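Tungsten-containing formylmethanofuran dehydrogenase 2 subunit C (Methanothermobacter wolfeii, PDB 5T5I) probably serves as the beta-helical subunit of a tungsten enzyme complex that interconverts carbon dioxide and formylmethanofuran in methanogenesis. Local coordinates at residues Ala117-Arg122 with Val136-Arg141; Met96-Gly101 with Gly111-Trp116. All coordinates share one frame; numbering follows the deposited sequence.

Interaction 1: Ala117-Arg122 with Val136-Arg141; sequences AGQDMR and VGSSYR. With CA (calcium ion), chain B.
The carbonyl oxygen of Ser-139 is gripped by two groups, one from each segment. Gln-119 NE2 reaches Ser-139 O at 3.1 Å along an almost straight N-H...O path (174°). It arrives above the carbonyl plane rather than on a lone pair, although the oxygen itself lies in the plane of the Gln-119 amide. Within the other segment, Ser-138 OG donates to the same Ser-139 O at 3.0 Å, this time in the carbonyl plane and on a lone pair. Gln-119 gets there by stretching out fully: CG lies opposite the backbone N (chi1 176°), and the extended chain runs past Ser-138 O until NE2 also meets the edge of the Tyr-140 ring.

Two backbone bonds run between the segments as well. Asp-120 N donates to Ser-138 O at 2.8 Å and Gly-137 N to Ala-117 O at 2.9 Å, while the Gly-137 CA hydrogen points almost directly at Gly-118 O. A type II beta turn, closed by Met-121 N on Gly-118 O, presents Asp-120. Its carboxylate is turned 47° from the Tyr-140 ring, and a water bridges Asp-120 OD1 (2.6 Å) and Tyr-140 N (3.0 Å).

These two loops connect successive parallel strands, and the contact joins neighbouring coils of a beta-helix. Ser-139 OG binds calcium at 2.7 Å, in a site that also includes Tyr-140, Asp-143 through its O, and an acidic side chain of another protein chain; Glu-164 OE1 also hydrogen-bonds the hydroxyl. Tyr-140 OH hydrogen-bonds to the backbone of another protein chain. With Ser-139 O doubly held and Tyr-140 N satisfied by water, the Ser-139 to Tyr-140 peptide is probably held against rotation, which would fix the backbone carrying the calcium ligand Ser-139 OG at this subunit interface.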
loop_
_atom_site.group_PDB
_atom_site.type_symbol
_atom_site.label_atom_id
_atom_site.label_comp_id
_atom_site.label_asym_id
_atom_site.label_seq_id
_atom_site.Cartn_x
_atom_site.Cartn_y
_atom_site.Cartn_z
ATOM N N ALA C 117 -31.747 2.957 -31.301
ATOM C CA ALA C 117 -31.906 2.146 -32.507
ATOM C C ALA C 117 -32.645 0.878 -32.076
ATOM O O ALA C 117 -32.222 0.214 -31.134
ATOM C CB ALA C 117 -30.550 1.789 -33.097
ATOM N N GLY C 118 -33.781 0.598 -32.698
ATOM C CA GLY C 118 -34.576 -0.571 -32.322
ATOM C C GLY C 118 -35.233 -0.503 -30.950
ATOM O O GLY C 118 -35.583 -1.540 -30.389
ATOM N N GLN C 119 -35.445 0.703 -30.394
ATOM C CA GLN C 119 -36.151 0.842 -29.107
ATOM C C GLN C 119 -37.528 0.177 -29.228
ATOM O O GLN C 119 -38.190 0.350 -30.257
ATOM C CB GLN C 119 -36.334 2.318 -28.760
ATOM C CG GLN C 119 -37.152 2.594 -27.467
ATOM C CD GLN C 119 -37.331 4.079 -27.270
ATOM O OE1 GLN C 119 -37.569 4.814 -28.226
ATOM N NE2 GLN C 119 -37.148 4.575 -26.051
ATOM N N ASP C 120 -37.928 -0.629 -28.225
ATOM C CA ASP C 120 -39.232 -1.330 -28.225
ATOM C C ASP C 120 -39.479 -2.263 -29.448
ATOM O O ASP C 120 -40.628 -2.481 -29.819
ATOM C CB ASP C 120 -40.406 -0.322 -28.117
ATOM C CG ASP C 120 -40.484 0.380 -26.789
ATOM O OD1 ASP C 120 -40.390 -0.307 -25.758
ATOM O OD2 ASP C 120 -40.736 1.601 -26.783
ATOM N N MET C 121 -38.430 -2.833 -30.045
ATOM C CA MET C 121 -38.573 -3.701 -31.222
ATOM C C MET C 121 -39.436 -4.930 -30.895
ATOM O O MET C 121 -39.334 -5.478 -29.794
ATOM C CB MET C 121 -37.185 -4.137 -31.712
ATOM C CG MET C 121 -37.163 -4.841 -33.049
ATOM S SD MET C 121 -35.439 -5.216 -33.478
ATOM C CE MET C 121 -35.613 -5.648 -35.203
ATOM N N ARG C 122 -40.306 -5.318 -31.837
ATOM C CA ARG C 122 -41.186 -6.488 -31.700
ATOM C C ARG C 122 -40.780 -7.628 -32.656
ATOM O O ARG C 122 -41.011 -8.790 -32.331
ATOM C CB ARG C 122 -42.665 -6.111 -31.935
ATOM C CG ARG C 122 -43.104 -4.707 -31.480
ATOM C CD ARG C 122 -43.909 -4.688 -30.213
ATOM N NE ARG C 122 -43.075 -4.993 -29.049
ATOM C CZ ARG C 122 -42.901 -4.224 -27.968
ATOM N NH1 ARG C 122 -43.528 -3.055 -27.858
ATOM N NH2 ARG C 122 -42.104 -4.621 -26.986
ATOM N N VAL C 136 -29.469 0.726 -27.445
ATOM C CA VAL C 136 -29.787 -0.134 -28.576
ATOM C C VAL C 136 -30.792 -1.159 -28.024
ATOM O O VAL C 136 -30.512 -1.779 -26.996
ATOM C CB VAL C 136 -28.553 -0.882 -29.149
ATOM C CG1 VAL C 136 -28.973 -1.861 -30.241
ATOM C CG2 VAL C 136 -27.497 0.086 -29.685
ATOM N N GLY C 137 -31.936 -1.304 -28.685
ATOM C CA GLY C 137 -32.967 -2.256 -28.280
ATOM C C GLY C 137 -33.487 -2.087 -26.864
ATOM O O GLY C 137 -33.754 -3.075 -26.187
ATOM N N SER C 138 -33.645 -0.842 -26.411
ATOM C CA SER C 138 -34.098 -0.516 -25.049
ATOM C C SER C 138 -35.628 -0.369 -24.936
ATOM O O SER C 138 -36.361 -0.512 -25.913
ATOM C CB SER C 138 -33.458 0.803 -24.612
ATOM O OG SER C 138 -34.111 1.877 -25.265
ATOM N N SER C 139 -36.089 -0.053 -23.726
ATOM C CA SER C 139 -37.482 0.274 -23.441
ATOM C C SER C 139 -37.628 1.823 -23.497
ATOM O O SER C 139 -36.666 2.529 -23.809
ATOM C CB SER C 139 -37.873 -0.228 -22.049
ATOM O OG SER C 139 -37.281 0.514 -20.992
ATOM N N TYR C 140 -38.818 2.326 -23.193
ATOM C CA TYR C 140 -39.095 3.758 -23.077
ATOM C C TYR C 140 -39.050 4.126 -21.583
ATOM O O TYR C 140 -39.331 3.277 -20.737
ATOM C CB TYR C 140 -40.474 4.110 -23.669
ATOM C CG TYR C 140 -40.838 5.571 -23.525
ATOM C CD1 TYR C 140 -40.178 6.551 -24.259
ATOM C CD2 TYR C 140 -41.818 5.980 -22.623
ATOM C CE1 TYR C 140 -40.468 7.903 -24.086
ATOM C CE2 TYR C 140 -42.125 7.329 -22.452
ATOM C CZ TYR C 140 -41.448 8.289 -23.185
ATOM O OH TYR C 140 -41.790 9.606 -22.997
ATOM N N ARG C 141 -38.710 5.384 -21.271
ATOM C CA ARG C 141 -38.688 5.909 -19.883
ATOM C C ARG C 141 -39.937 5.486 -19.095
ATOM O O ARG C 141 -41.062 5.573 -19.598
ATOM C CB ARG C 141 -38.640 7.449 -19.852
ATOM C CG ARG C 141 -37.442 8.104 -20.579
ATOM C CD ARG C 141 -36.097 7.464 -20.236
ATOM N NE ARG C 141 -34.962 8.182 -20.826
ATOM C CZ ARG C 141 -33.679 7.879 -20.621
ATOM N NH1 ARG C 141 -33.342 6.869 -19.823
ATOM N NH2 ARG C 141 -32.725 8.594 -21.192
HETATM CA CA CA B . -37.685 1.914 -18.747
HETATM O O HOH W 1 -41.143 0.422 -23.380
#

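Interaction 2: Met96-Gly101 with Gly111-Trp116; sequences MYVGAG and GNAGSW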
loop_
_atom_site.group_PDB
_atom_site.type_symbol
_atom_site.label_atom_id
_atom_site.label_comp_id
_atom_site.label_asym_id
_atom_site.label_seq_id
_atom_site.Cartn_x
_atom_site.Cartn_y
_atom_site.Cartn_z
ATOM N N MET C 96 -31.461 9.379 -34.256
ATOM C CA MET C 96 -32.060 8.502 -33.257
ATOM C C MET C 96 -33.283 7.738 -33.748
ATOM O O MET C 96 -33.870 8.089 -34.763
ATOM C CB MET C 96 -32.479 9.341 -32.037
ATOM C CG MET C 96 -31.326 10.026 -31.313
ATOM S SD MET C 96 -31.947 11.321 -30.214
ATOM C CE MET C 96 -30.435 12.089 -29.736
ATOM N N TYR C 97 -33.681 6.715 -32.978
ATOM C CA TYR C 97 -34.917 5.925 -33.152
ATOM C C TYR C 97 -35.050 5.127 -34.444
ATOM O O TYR C 97 -36.176 4.836 -34.852
ATOM C CB TYR C 97 -36.148 6.840 -33.011
ATOM C CG TYR C 97 -36.149 7.693 -31.761
ATOM C CD1 TYR C 97 -36.361 7.125 -30.510
ATOM C CD2 TYR C 97 -36.009 9.075 -31.837
ATOM C CE1 TYR C 97 -36.389 7.903 -29.359
ATOM C CE2 TYR C 97 -36.048 9.868 -30.692
ATOM C CZ TYR C 97 -36.229 9.277 -29.453
ATOM O OH TYR C 97 -36.266 10.037 -28.310
ATOM N N VAL C 98 -33.947 4.723 -35.081
ATOM C CA VAL C 98 -34.072 3.954 -36.323
ATOM C C VAL C 98 -34.772 2.620 -36.026
ATOM O O VAL C 98 -34.396 1.918 -35.079
ATOM C CB VAL C 98 -32.744 3.766 -37.099
ATOM C CG1 VAL C 98 -31.792 2.801 -36.402
ATOM C CG2 VAL C 98 -33.020 3.300 -38.526
ATOM N N GLY C 99 -35.836 2.339 -36.766
ATOM C CA GLY C 99 -36.616 1.118 -36.581
ATOM C C GLY C 99 -37.289 0.969 -35.224
ATOM O O GLY C 99 -37.644 -0.152 -34.848
ATOM N N ALA C 100 -37.496 2.076 -34.481
ATOM C CA ALA C 100 -38.136 2.010 -33.159
ATOM C C ALA C 100 -39.536 1.370 -33.263
ATOM O O ALA C 100 -40.337 1.770 -34.109
ATOM C CB ALA C 100 -38.245 3.399 -32.537
ATOM N N GLY C 101 -39.784 0.330 -32.473
ATOM C CA GLY C 101 -41.075 -0.351 -32.479
ATOM C C GLY C 101 -41.397 -1.168 -33.723
ATOM O O GLY C 101 -42.540 -1.581 -33.885
ATOM N N GLY C 111 -23.817 3.369 -42.444
ATOM C CA GLY C 111 -22.996 4.191 -41.566
ATOM C C GLY C 111 -23.320 3.960 -40.105
ATOM O O GLY C 111 -23.618 2.830 -39.701
ATOM N N ASN C 112 -23.293 5.036 -39.308
ATOM C CA ASN C 112 -23.598 4.994 -37.876
ATOM C C ASN C 112 -25.073 5.300 -37.592
ATOM O O ASN C 112 -25.768 5.873 -38.433
ATOM C CB ASN C 112 -22.726 5.992 -37.107
ATOM C CG ASN C 112 -21.256 5.856 -37.405
ATOM O OD1 ASN C 112 -20.706 4.749 -37.387
ATOM N ND2 ASN C 112 -20.597 6.959 -37.743
ATOM N N ALA C 113 -25.541 4.915 -36.390
ATOM C CA ALA C 113 -26.901 5.188 -35.914
ATOM C C ALA C 113 -26.846 5.870 -34.546
ATOM O O ALA C 113 -25.963 5.580 -33.742
ATOM C CB ALA C 113 -27.700 3.900 -35.803
ATOM N N GLY C 114 -27.805 6.745 -34.290
ATOM C CA GLY C 114 -27.920 7.445 -33.017
ATOM C C GLY C 114 -28.500 6.554 -31.942
ATOM O O GLY C 114 -28.709 5.350 -32.161
ATOM N N SER C 115 -28.797 7.146 -30.777
ATOM C CA SER C 115 -29.372 6.404 -29.662
ATOM C C SER C 115 -30.785 5.908 -29.963
ATOM O O SER C 115 -31.465 6.442 -30.840
ATOM C CB SER C 115 -29.381 7.258 -28.392
ATOM O OG SER C 115 -28.055 7.615 -28.051
ATOM N N TRP C 116 -31.202 4.852 -29.253
ATOM C CA TRP C 116 -32.541 4.238 -29.359
ATOM C C TRP C 116 -32.796 3.512 -30.693
ATOM O O TRP C 116 -33.942 3.369 -31.115
ATOM C CB TRP C 116 -33.659 5.245 -29.037
ATOM C CG TRP C 116 -33.614 5.684 -27.608
ATOM C CD1 TRP C 116 -33.880 4.918 -26.511
ATOM C CD2 TRP C 116 -33.204 6.963 -27.114
ATOM N NE1 TRP C 116 -33.635 5.632 -25.363
ATOM C CE2 TRP C 116 -33.232 6.897 -25.703
ATOM C CE3 TRP C 116 -32.821 8.165 -27.725
ATOM C CZ2 TRP C 116 -32.898 7.995 -24.892
ATOM C CZ3 TRP C 116 -32.455 9.237 -26.921
ATOM C CH2 TRP C 116 -32.507 9.149 -25.526
HETATM O O HOH W 2 -31.017 5.201 -34.227
#
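Trp-116 packs against Tyr-97 and Met-96 where two connecting loops of the parallel beta-helix lie on successive coils. Its CB sits against Tyr-97 CD1 at 3.6 Å. Further out, CG and CD2 both approach Tyr-97 CE1, and CE3 is about equally near that atom and Tyr-97 OH. At the far ring, CZ3 meets Met-96 SD at 3.9 Å. That sulfur lies in the plane of the indole, at its edge, making an edge-on Met-aromatic contact.

In both aromatic residues CG is opposite the carbonyl carbon (chi1 -66° in Trp-116, -51° in Tyr-97), and the two side chains run side by side the same way. The planes are only 13° apart, but the rings are slid past each other and scarcely overlap. Tyr-97 OH lies over the rim of one indole face and Ser-115 CB over the rim of the other; the hydroxyl itself hydrogen-bonds to an acidic side chain of another protein chain.

At the backbone, Tyr-97 N donates to Ser-115 O at 3.1 Å. One coil-to-coil link is made by solvent instead: a water accepts from Val-98 N and donates to Gly-114 O.

In the fold
Along the chain interaction 2 comes first and interaction 1 follows, their centres about 9 Å apart. Both use the connection between strands 106-109 and 125-128: 111-116 meets the preceding coil in interaction 2, while 117-122, directly after it, meets the next coil in interaction 1 and also bonds back to the preceding one. These links are probable hydrogen bonds from Gly-118 N to Val-98 O (2.8 Å) and from Gly-101 N to Gln-119 O (2.7 Å). Tyr-97, Trp-116 and Tyr-135 recur every 19 residues, and the last two also bring their rings together nearly parallel. Stacked loops thus continue outside the strands the coil-on-coil order of the beta-helix, reaching the calcium site at the subunit interface.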